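Local coordinates for centrosome-associated zinc finger protein CP190 (Drosophila melanogaster, PDB 6ER1) that organises chromatin domains and their boundaries after recruitment by insulator DNA-binding proteins, and homodimerises through the N-terminal BTB domain to which this chain corresponds, at residues Thr38-Asp43 with Ala74-Asn79; Ser55-Tyr60 with Met115-Leu120; Arg51-Ala56 with Phe92-Thr97. All coordinates share one frame; numbering follows the deposited sequence.

Contact 1: residues Thr38-Asp43 with Ala74-Asn79; sequences TLQFRD and ALIMPN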
loop_
_atom_site.group_PDB
_atom_site.type_symbol
_atom_site.label_atom_id
_atom_site.label_comp_id
_atom_site.label_asym_id
_atom_site.label_seq_id
_atom_site.Cartn_x
_atom_site.Cartn_y
_atom_site.Cartn_z
ATOM N N THR A 38 -10.112 -11.323 0.474
ATOM C CA THR A 38 -9.885 -12.629 1.037
ATOM C C THR A 38 -9.933 -13.628 -0.099
ATOM O O THR A 38 -10.956 -13.724 -0.800
ATOM C CB THR A 38 -10.923 -12.964 2.116
ATOM O OG1 THR A 38 -10.848 -11.984 3.167
ATOM C CG2 THR A 38 -10.713 -14.350 2.720
ATOM N N LEU A 39 -8.823 -14.353 -0.284
ATOM C CA LEU A 39 -8.719 -15.389 -1.310
ATOM C C LEU A 39 -9.009 -16.728 -0.678
ATOM O O LEU A 39 -8.447 -17.058 0.367
ATOM C CB LEU A 39 -7.315 -15.432 -1.896
ATOM C CG LEU A 39 -6.730 -14.080 -2.297
ATOM C CD1 LEU A 39 -5.325 -14.241 -2.789
ATOM C CD2 LEU A 39 -7.582 -13.399 -3.344
ATOM N N GLN A 40 -9.887 -17.509 -1.289
ATOM C CA GLN A 40 -10.251 -18.822 -0.768
ATOM C C GLN A 40 -9.859 -19.950 -1.709
ATOM O O GLN A 40 -10.242 -19.918 -2.900
ATOM C CB GLN A 40 -11.736 -18.868 -0.421
ATOM C CG GLN A 40 -12.122 -20.192 0.250
ATOM C CD GLN A 40 -13.454 -20.132 0.928
ATOM O OE1 GLN A 40 -13.742 -19.198 1.666
ATOM N NE2 GLN A 40 -14.284 -21.141 0.687
ATOM N N PHE A 41 -9.152 -20.941 -1.146
ATOM C CA PHE A 41 -8.676 -22.106 -1.873
ATOM C C PHE A 41 -9.662 -23.280 -1.817
ATOM O O PHE A 41 -10.628 -23.256 -1.043
ATOM C CB PHE A 41 -7.257 -22.440 -1.410
ATOM C CG PHE A 41 -6.305 -21.305 -1.582
ATOM C CD1 PHE A 41 -5.951 -20.890 -2.845
ATOM C CD2 PHE A 41 -5.762 -20.664 -0.495
ATOM C CE1 PHE A 41 -5.064 -19.837 -3.019
ATOM C CE2 PHE A 41 -4.869 -19.639 -0.646
ATOM C CZ PHE A 41 -4.514 -19.203 -1.919
ATOM N N ARG A 42 -9.419 -24.297 -2.636
ATOM C CA ARG A 42 -10.332 -25.446 -2.758
ATOM C C ARG A 42 -10.486 -26.191 -1.436
ATOM O O ARG A 42 -11.575 -26.723 -1.140
ATOM C CB ARG A 42 -9.875 -26.415 -3.860
ATOM C CG ARG A 42 -10.050 -25.883 -5.278
ATOM C CD ARG A 42 -9.773 -26.969 -6.329
ATOM N NE ARG A 42 -10.865 -27.937 -6.406
ATOM C CZ ARG A 42 -10.899 -28.964 -7.258
ATOM N NH1 ARG A 42 -11.926 -29.798 -7.239
ATOM N NH2 ARG A 42 -9.920 -29.170 -8.135
ATOM N N ASP A 43 -9.408 -26.202 -0.635
ATOM C CA ASP A 43 -9.419 -26.840 0.700
ATOM C C ASP A 43 -10.098 -25.970 1.812
ATOM O O ASP A 43 -10.102 -26.347 2.997
ATOM C CB ASP A 43 -7.959 -27.270 1.079
ATOM C CG ASP A 43 -6.983 -26.087 1.272
ATOM O OD1 ASP A 43 -7.426 -24.928 1.198
ATOM O OD2 ASP A 43 -5.775 -26.380 1.552
ATOM N N ALA A 74 -15.426 -13.897 0.558
ATOM C CA ALA A 74 -14.160 -14.446 0.061
ATOM C C ALA A 74 -14.308 -14.763 -1.405
ATOM O O ALA A 74 -15.325 -15.300 -1.838
ATOM C CB ALA A 74 -13.766 -15.709 0.810
ATOM N N LEU A 75 -13.253 -14.450 -2.147
ATOM C CA LEU A 75 -13.191 -14.723 -3.556
ATOM C C LEU A 75 -12.708 -16.169 -3.788
ATOM O O LEU A 75 -11.620 -16.566 -3.337
ATOM C CB LEU A 75 -12.247 -13.725 -4.205
ATOM C CG LEU A 75 -12.116 -13.769 -5.718
ATOM C CD1 LEU A 75 -13.459 -13.522 -6.383
ATOM C CD2 LEU A 75 -11.134 -12.691 -6.109
ATOM N N ILE A 76 -13.486 -16.936 -4.538
ATOM C CA ILE A 76 -13.169 -18.355 -4.776
ATOM C C ILE A 76 -12.147 -18.454 -5.918
ATOM O O ILE A 76 -12.428 -18.112 -7.091
ATOM C CB ILE A 76 -14.416 -19.149 -5.147
ATOM C CG1 ILE A 76 -15.455 -19.057 -4.025
ATOM C CG2 ILE A 76 -14.050 -20.574 -5.484
ATOM C CD1 ILE A 76 -14.942 -19.464 -2.654
ATOM N N MET A 77 -10.946 -18.876 -5.581
ATOM C CA MET A 77 -9.880 -18.959 -6.564
ATOM C C MET A 77 -10.160 -20.054 -7.600
ATOM O O MET A 77 -10.687 -21.106 -7.254
ATOM C CB MET A 77 -8.555 -19.280 -5.873
ATOM C CG MET A 77 -8.037 -18.126 -5.016
ATOM S SD MET A 77 -7.713 -16.582 -5.880
ATOM C CE MET A 77 -9.256 -15.703 -5.782
ATOM N N PRO A 78 -9.810 -19.819 -8.861
ATOM C CA PRO A 78 -9.936 -20.860 -9.865
ATOM C C PRO A 78 -9.075 -22.097 -9.605
ATOM O O PRO A 78 -8.088 -22.050 -8.868
ATOM C CB PRO A 78 -9.529 -20.174 -11.162
ATOM C CG PRO A 78 -9.177 -18.789 -10.837
ATOM C CD PRO A 78 -9.256 -18.564 -9.391
ATOM N N ASN A 79 -9.466 -23.211 -10.215
ATOM C CA ASN A 79 -8.760 -24.488 -10.012
ATOM C C ASN A 79 -7.291 -24.440 -10.378
ATOM O O ASN A 79 -6.473 -25.084 -9.709
ATOM C CB ASN A 79 -9.443 -25.584 -10.801
ATOM C CG ASN A 79 -10.809 -25.905 -10.265
ATOM O OD1 ASN A 79 -11.113 -25.661 -9.098
ATOM N ND2 ASN A 79 -11.643 -26.475 -11.115
HETATM O O HOH W 1 -10.587 -22.100 -4.705
#

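Contact 2: residues Ser55-Tyr60 with Met115-Leu120; sequences SACTDY and MNMTVL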
loop_
_atom_site.group_PDB
_atom_site.type_symbol
_atom_site.label_atom_id
_atom_site.label_comp_id
_atom_site.label_asym_id
_atom_site.label_seq_id
_atom_site.Cartn_x
_atom_site.Cartn_y
_atom_site.Cartn_z
ATOM N N SER A 55 -2.478 -5.192 -7.133
ATOM C CA SER A 55 -2.696 -4.389 -8.353
ATOM C C SER A 55 -1.423 -3.692 -8.864
ATOM O O SER A 55 -1.335 -3.350 -10.044
ATOM C CB SER A 55 -3.764 -3.345 -8.147
ATOM O OG SER A 55 -5.005 -3.948 -7.743
ATOM N N ALA A 56 -0.433 -3.499 -7.995
ATOM C CA ALA A 56 0.837 -2.881 -8.441
ATOM C C ALA A 56 1.577 -3.759 -9.458
ATOM O O ALA A 56 2.372 -3.247 -10.242
ATOM C CB ALA A 56 1.733 -2.631 -7.260
ATOM N N CYS A 57 1.335 -5.074 -9.349
ATOM C CA CYS A 57 2.032 -6.072 -10.200
ATOM C C CYS A 57 1.231 -6.657 -11.323
ATOM O O CYS A 57 1.810 -7.211 -12.302
ATOM C CB CYS A 57 2.565 -7.250 -9.380
ATOM S SG CYS A 57 3.958 -6.792 -8.347
ATOM N N THR A 58 -0.083 -6.639 -11.178
ATOM C CA THR A 58 -0.948 -7.368 -12.121
ATOM C C THR A 58 -2.363 -6.818 -12.124
ATOM O O THR A 58 -2.793 -6.243 -11.132
ATOM C CB THR A 58 -0.982 -8.878 -11.764
ATOM O OG1 THR A 58 -1.646 -9.640 -12.784
ATOM C CG2 THR A 58 -1.628 -9.119 -10.394
ATOM N N ASP A 59 -3.104 -7.069 -13.193
ATOM C CA ASP A 59 -4.567 -6.870 -13.175
ATOM C C ASP A 59 -5.357 -8.197 -13.064
ATOM O O ASP A 59 -6.582 -8.203 -13.074
ATOM C CB ASP A 59 -5.041 -6.095 -14.396
ATOM C CG ASP A 59 -4.641 -4.644 -14.332
ATOM O OD1 ASP A 59 -4.985 -4.034 -13.303
ATOM O OD2 ASP A 59 -3.960 -4.188 -15.274
ATOM N N TYR A 60 -4.653 -9.295 -12.867
ATOM C CA TYR A 60 -5.325 -10.609 -12.853
ATOM C C TYR A 60 -6.302 -10.744 -11.694
ATOM O O TYR A 60 -7.383 -11.301 -11.845
ATOM C CB TYR A 60 -4.299 -11.678 -12.819
ATOM C CG TYR A 60 -4.845 -13.081 -12.964
ATOM C CD1 TYR A 60 -5.243 -13.600 -14.197
ATOM C CD2 TYR A 60 -4.893 -13.916 -11.853
ATOM C CE1 TYR A 60 -5.685 -14.929 -14.316
ATOM C CE2 TYR A 60 -5.275 -15.244 -11.955
ATOM C CZ TYR A 60 -5.676 -15.750 -13.163
ATOM O OH TYR A 60 -6.099 -17.068 -13.205
ATOM N N MET A 115 -1.228 -14.490 -15.961
ATOM C CA MET A 115 -1.557 -13.268 -15.225
ATOM C C MET A 115 -1.050 -12.044 -15.995
ATOM O O MET A 115 -1.457 -10.926 -15.639
ATOM C CB MET A 115 -0.874 -13.216 -13.875
ATOM C CG MET A 115 -1.295 -14.317 -12.916
ATOM S SD MET A 115 -0.284 -14.319 -11.408
ATOM C CE MET A 115 -0.983 -12.915 -10.622
ATOM N N ASN A 116 -0.191 -12.246 -16.949
ATOM C CA ASN A 116 0.640 -11.206 -17.599
ATOM C C ASN A 116 1.336 -10.431 -16.560
ATOM O O ASN A 116 1.412 -9.151 -16.617
ATOM C CB ASN A 116 -0.115 -10.305 -18.590
ATOM C CG ASN A 116 0.855 -9.657 -19.518
ATOM O OD1 ASN A 116 1.777 -10.271 -20.040
ATOM N ND2 ASN A 116 0.666 -8.293 -19.700
ATOM N N MET A 117 1.911 -10.996 -15.543
ATOM C CA MET A 117 2.615 -10.347 -14.492
ATOM C C MET A 117 4.028 -10.099 -14.921
ATOM O O MET A 117 4.994 -10.794 -14.583
ATOM C CB MET A 117 2.545 -11.154 -13.185
ATOM C CG MET A 117 3.115 -10.463 -11.992
ATOM S SD MET A 117 2.742 -11.441 -10.508
ATOM C CE MET A 117 3.757 -10.639 -9.315
ATOM N N THR A 118 4.211 -8.999 -15.682
ATOM C CA THR A 118 5.444 -8.702 -16.320
ATOM C C THR A 118 6.655 -8.681 -15.399
ATOM O O THR A 118 7.741 -9.195 -15.761
ATOM C CB THR A 118 5.302 -7.312 -17.038
ATOM O OG1 THR A 118 4.151 -7.390 -17.893
ATOM C CG2 THR A 118 6.525 -6.974 -17.856
ATOM N N VAL A 119 6.501 -8.068 -14.225
ATOM C CA VAL A 119 7.648 -7.941 -13.343
ATOM C C VAL A 119 8.158 -9.344 -12.887
ATOM O O VAL A 119 9.336 -9.526 -12.719
ATOM C CB VAL A 119 7.389 -7.013 -12.149
ATOM C CG1 VAL A 119 6.321 -7.521 -11.229
ATOM C CG2 VAL A 119 8.662 -6.603 -11.420
ATOM N N LEU A 120 7.232 -10.255 -12.705
ATOM C CA LEU A 120 7.622 -11.639 -12.277
ATOM C C LEU A 120 8.177 -12.428 -13.476
ATOM O O LEU A 120 9.136 -13.209 -13.323
ATOM C CB LEU A 120 6.412 -12.318 -11.645
ATOM C CG LEU A 120 6.673 -13.768 -11.191
ATOM C CD1 LEU A 120 7.856 -13.789 -10.242
ATOM C CD2 LEU A 120 5.376 -14.224 -10.556
HETATM O O HOH W 2 4.113 -6.475 -13.608
HETATM O O HOH W 3 1.760 -6.406 -15.526
HETATM O O HOH W 4 -1.585 -8.306 -15.479
#

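Contact 3: residues Arg51-Ala56 with Phe92-Thr97; sequences RLVLSA and FMYTGT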
loop_
_atom_site.group_PDB
_atom_site.type_symbol
_atom_site.label_atom_id
_atom_site.label_comp_id
_atom_site.label_asym_id
_atom_site.label_seq_id
_atom_site.Cartn_x
_atom_site.Cartn_y
_atom_site.Cartn_z
ATOM N N ARG A 51 -5.720 -5.366 -1.825
ATOM C CA ARG A 51 -5.983 -5.226 -3.254
ATOM C C ARG A 51 -4.937 -4.362 -3.952
ATOM O O ARG A 51 -4.476 -4.738 -5.042
ATOM C CB ARG A 51 -7.371 -4.681 -3.469
ATOM C CG ARG A 51 -7.913 -4.863 -4.851
ATOM C CD ARG A 51 -9.348 -4.327 -4.949
ATOM N NE ARG A 51 -10.295 -5.301 -4.391
ATOM C CZ ARG A 51 -10.926 -5.209 -3.226
ATOM N NH1 ARG A 51 -10.754 -4.166 -2.425
ATOM N NH2 ARG A 51 -11.758 -6.185 -2.847
ATOM N N LEU A 52 -4.564 -3.231 -3.330
ATOM C CA LEU A 52 -3.642 -2.318 -3.968
ATOM C C LEU A 52 -2.265 -2.918 -4.141
ATOM O O LEU A 52 -1.570 -2.571 -5.118
ATOM C CB LEU A 52 -3.620 -1.006 -3.227
ATOM C CG LEU A 52 -2.826 -0.747 -1.972
ATOM C CD1 LEU A 52 -1.332 -0.677 -2.276
ATOM C CD2 LEU A 52 -3.228 0.559 -1.309
ATOM N N VAL A 53 -1.854 -3.823 -3.217
ATOM C CA VAL A 53 -0.543 -4.435 -3.382
ATOM C C VAL A 53 -0.553 -5.363 -4.603
ATOM O O VAL A 53 0.388 -5.386 -5.423
ATOM C CB VAL A 53 -0.150 -5.212 -2.111
ATOM C CG1 VAL A 53 1.159 -5.937 -2.329
ATOM C CG2 VAL A 53 0.007 -4.226 -0.946
ATOM N N LEU A 54 -1.607 -6.154 -4.705
ATOM C CA LEU A 54 -1.741 -7.092 -5.835
ATOM C C LEU A 54 -1.779 -6.305 -7.168
ATOM O O LEU A 54 -1.097 -6.626 -8.173
ATOM C CB LEU A 54 -2.989 -7.945 -5.657
ATOM C CG LEU A 54 -2.774 -9.228 -4.775
ATOM C CD1 LEU A 54 -2.035 -9.038 -3.500
ATOM C CD2 LEU A 54 -4.100 -9.875 -4.462
ATOM N N SER A 55 -2.478 -5.192 -7.133
ATOM C CA SER A 55 -2.696 -4.389 -8.353
ATOM C C SER A 55 -1.423 -3.692 -8.864
ATOM O O SER A 55 -1.335 -3.350 -10.044
ATOM C CB SER A 55 -3.764 -3.345 -8.147
ATOM O OG SER A 55 -5.005 -3.948 -7.743
ATOM N N ALA A 56 -0.433 -3.499 -7.995
ATOM C CA ALA A 56 0.837 -2.881 -8.441
ATOM C C ALA A 56 1.577 -3.759 -9.458
ATOM O O ALA A 56 2.372 -3.247 -10.242
ATOM C CB ALA A 56 1.733 -2.631 -7.260
ATOM N N PHE A 92 5.987 -12.551 -3.081
ATOM C CA PHE A 92 6.794 -11.756 -4.020
ATOM C C PHE A 92 6.213 -10.346 -4.161
ATOM O O PHE A 92 6.984 -9.353 -4.093
ATOM C CB PHE A 92 6.899 -12.427 -5.384
ATOM C CG PHE A 92 7.486 -11.570 -6.446
ATOM C CD1 PHE A 92 8.811 -11.257 -6.500
ATOM C CD2 PHE A 92 6.630 -10.969 -7.325
ATOM C CE1 PHE A 92 9.299 -10.390 -7.457
ATOM C CE2 PHE A 92 7.105 -10.106 -8.298
ATOM C CZ PHE A 92 8.443 -9.836 -8.375
ATOM N N MET A 93 4.899 -10.249 -4.297
ATOM C CA MET A 93 4.317 -8.882 -4.470
ATOM C C MET A 93 4.591 -7.993 -3.282
ATOM O O MET A 93 4.796 -6.758 -3.441
ATOM C CB MET A 93 2.831 -8.961 -4.707
ATOM C CG MET A 93 2.465 -9.616 -5.982
ATOM S SD MET A 93 0.702 -10.011 -5.952
ATOM C CE MET A 93 0.396 -10.135 -7.561
ATOM N N TYR A 94 4.661 -8.537 -2.072
ATOM C CA TYR A 94 4.944 -7.770 -0.846
ATOM C C TYR A 94 6.417 -7.471 -0.606
ATOM O O TYR A 94 6.757 -6.523 0.117
ATOM C CB TYR A 94 4.378 -8.454 0.388
ATOM C CG TYR A 94 2.889 -8.258 0.572
ATOM C CD1 TYR A 94 1.960 -9.061 -0.046
ATOM C CD2 TYR A 94 2.408 -7.192 1.338
ATOM C CE1 TYR A 94 0.600 -8.853 0.092
ATOM C CE2 TYR A 94 1.054 -6.982 1.489
ATOM C CZ TYR A 94 0.140 -7.798 0.860
ATOM O OH TYR A 94 -1.204 -7.627 1.036
ATOM N N THR A 95 7.298 -8.229 -1.234
ATOM C CA THR A 95 8.710 -8.190 -0.855
ATOM C C THR A 95 9.739 -7.977 -1.947
ATOM O O THR A 95 10.836 -7.488 -1.644
ATOM C CB THR A 95 9.150 -9.498 -0.133
ATOM O OG1 THR A 95 9.095 -10.592 -1.032
ATOM C CG2 THR A 95 8.309 -9.800 1.085
ATOM N N GLY A 96 9.413 -8.351 -3.178
ATOM C CA GLY A 96 10.363 -8.431 -4.261
ATOM C C GLY A 96 11.190 -9.685 -4.373
ATOM O O GLY A 96 11.976 -9.802 -5.306
ATOM N N THR A 97 11.006 -10.634 -3.430
ATOM C CA THR A 97 11.683 -11.903 -3.403
ATOM C C THR A 97 10.673 -13.002 -3.733
ATOM O O THR A 97 9.566 -13.035 -3.177
ATOM C CB THR A 97 12.293 -12.153 -2.022
ATOM O OG1 THR A 97 13.299 -11.192 -1.737
ATOM C CG2 THR A 97 12.905 -13.520 -1.950
HETATM O O HOH W 5 3.251 -5.323 -5.422
#

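Contact 1: residues Thr38-Asp43 with Ala74-Asn79
Q40 and M77 bury more surface here than any other residues, Q40 on the face it shares with I76, M77, just beyond the strand, on the side of L39. The backbone of Q40 is held at both ends: its N donates to L75 O over 2.8 Å, and its O receives M77 N at 3.0 Å in a nearly straight bond (170° at the hydrogen). With L75 N reaching T38 O at 2.8 Å, the ladder is parallel, L39 beside L75 and Q40 beside I76. A water also donates to Q40 O and to M77 O, continuing the join where regular pairing stops.

The Q40 side chain runs extended alongside I76, CG anti to its backbone N (chi1 -175°). This brings Q40 OE1 to 3.6 Å from A74 CB. M77 instead bends at chi2 and chi3 into the interior: its CE lies 3.7 Å from L39 CD2 and its CG meets the F41 ring obliquely, 4.0 Å from CE1. F41 also packs on V86 of helix 83-95. The chemistry is divided: backbone bonds set the register, one face buries sulfur and hydrocarbon, and the other keeps an amide whose OE1 is bonded across to Q46 of strand 46-49.

Contact 2: residues Ser55-Tyr60 with Met115-Leu120
The carbonyl O of C57 faces M117 and is met by two waters. One water donates to C57 O at 2.7 Å and accepts from V119 N at 2.9 Å; the other gives it a weak bond and a sound one to N116 O. A third water repeats the pattern, donating to M115 O at 2.6 Å and accepting from D59 N. Backbone groups at helix ends are thus joined through solvent, with no clear direct hydrogen bond between the segments.

Around this wet seam the side chains meet mainly through carbon and sulfur. M115 crosses Y60 at about a right angle and lays CG over one face of the ring, 4.0 Å from the centroid, in a CH-pi contact offset toward the rim; its SD sits obliquely in a longer Met-aromatic contact. Y60 OH is bonded to E114. At the other end, C57 SG lies 3.8 Å from V119 CG1, and W17 of the second subunit packs on both residues.

T58 OG1, anti to its own N (chi1 -171°), accepts from Y60 N at 3.0 Å in an ST turn between helices 51-57 and 60-67. N116, with positive phi, closes helix 105-115 in a Schellman motif. The connections of hairpins 51-57/60-67 and 105-115/118-124 meet here, the touching runs 57-60 and 115-119 pointing in nearly opposite directions; such paired helical hairpins belong to the BTB/POZ fold.

Contact 3: residues Arg51-Ala56 with Phe92-Thr97
The ring of Y94 receives V53 on one face: CG1 stands over its centre, 3.7 Å from the centroid and only 6° off the normal, an almost ideal CH-pi geometry. The isopropyl group crosses the tyrosine at about a right angle. With CG1 anti to the backbone N (chi1 175°), the other methyl, CG2, falls nearer the hydroxyl end, 3.8 Å from CE2. F29 of helix 17-31 stacks on the same ring, and L54 CD1 approaches it obliquely and more distantly. The phenol is fixed at its far end by a hydrogen bond between Y94 OH and H50 ND1, H50 being the residue just before helix 51-57.

M93 works on L54 in a different way. Extended beyond CG, it reaches across the leucine so that SD lies 3.8 Å from both L54 CG and CD1, while its terminal CE comes to 3.9 Å from L54 O. F61 of helix 60-67 packs on both side chains.

Between the two helices the polar link is a single water, donating to V53 O and to M93 O, 2.9 Å from each. M93 O also accepts from NE1 of W17 of the second subunit, so that a carbonyl at the C-terminal end of helix 83-95 serves the fold and the dimer together. Beyond G96, T97 pairs with an antiparallel strand of that subunit. Helix 51-57 is thus packed on helix 83-95 by methyls, sulfur and an aromatic face, while V53 O and M93 O share one water, M93 O also has the partner's tryptophan, and Y94 OH has a histidine.

Overall arrangement
The three contacts run from the margin of the BTB domain to its middle. Contact 3, its centre about 4 Å from that of the chain, is buried; contacts 1 and 2 are partly buried. Their chemistry follows: contact 1 is a strand pairing ruled by direct backbone bonds, contact 2 joins helix ends through waters and through methionine packed on a tyrosine face, and contact 3 packs helix on helix with one bridging water. Contacts 2 and 3 share helix 51-57 and merge where M117 packs on F92 and M93; both also touch the second subunit, which contact 1 does not. Contact 1 meets contact 2 at P78 and Y60.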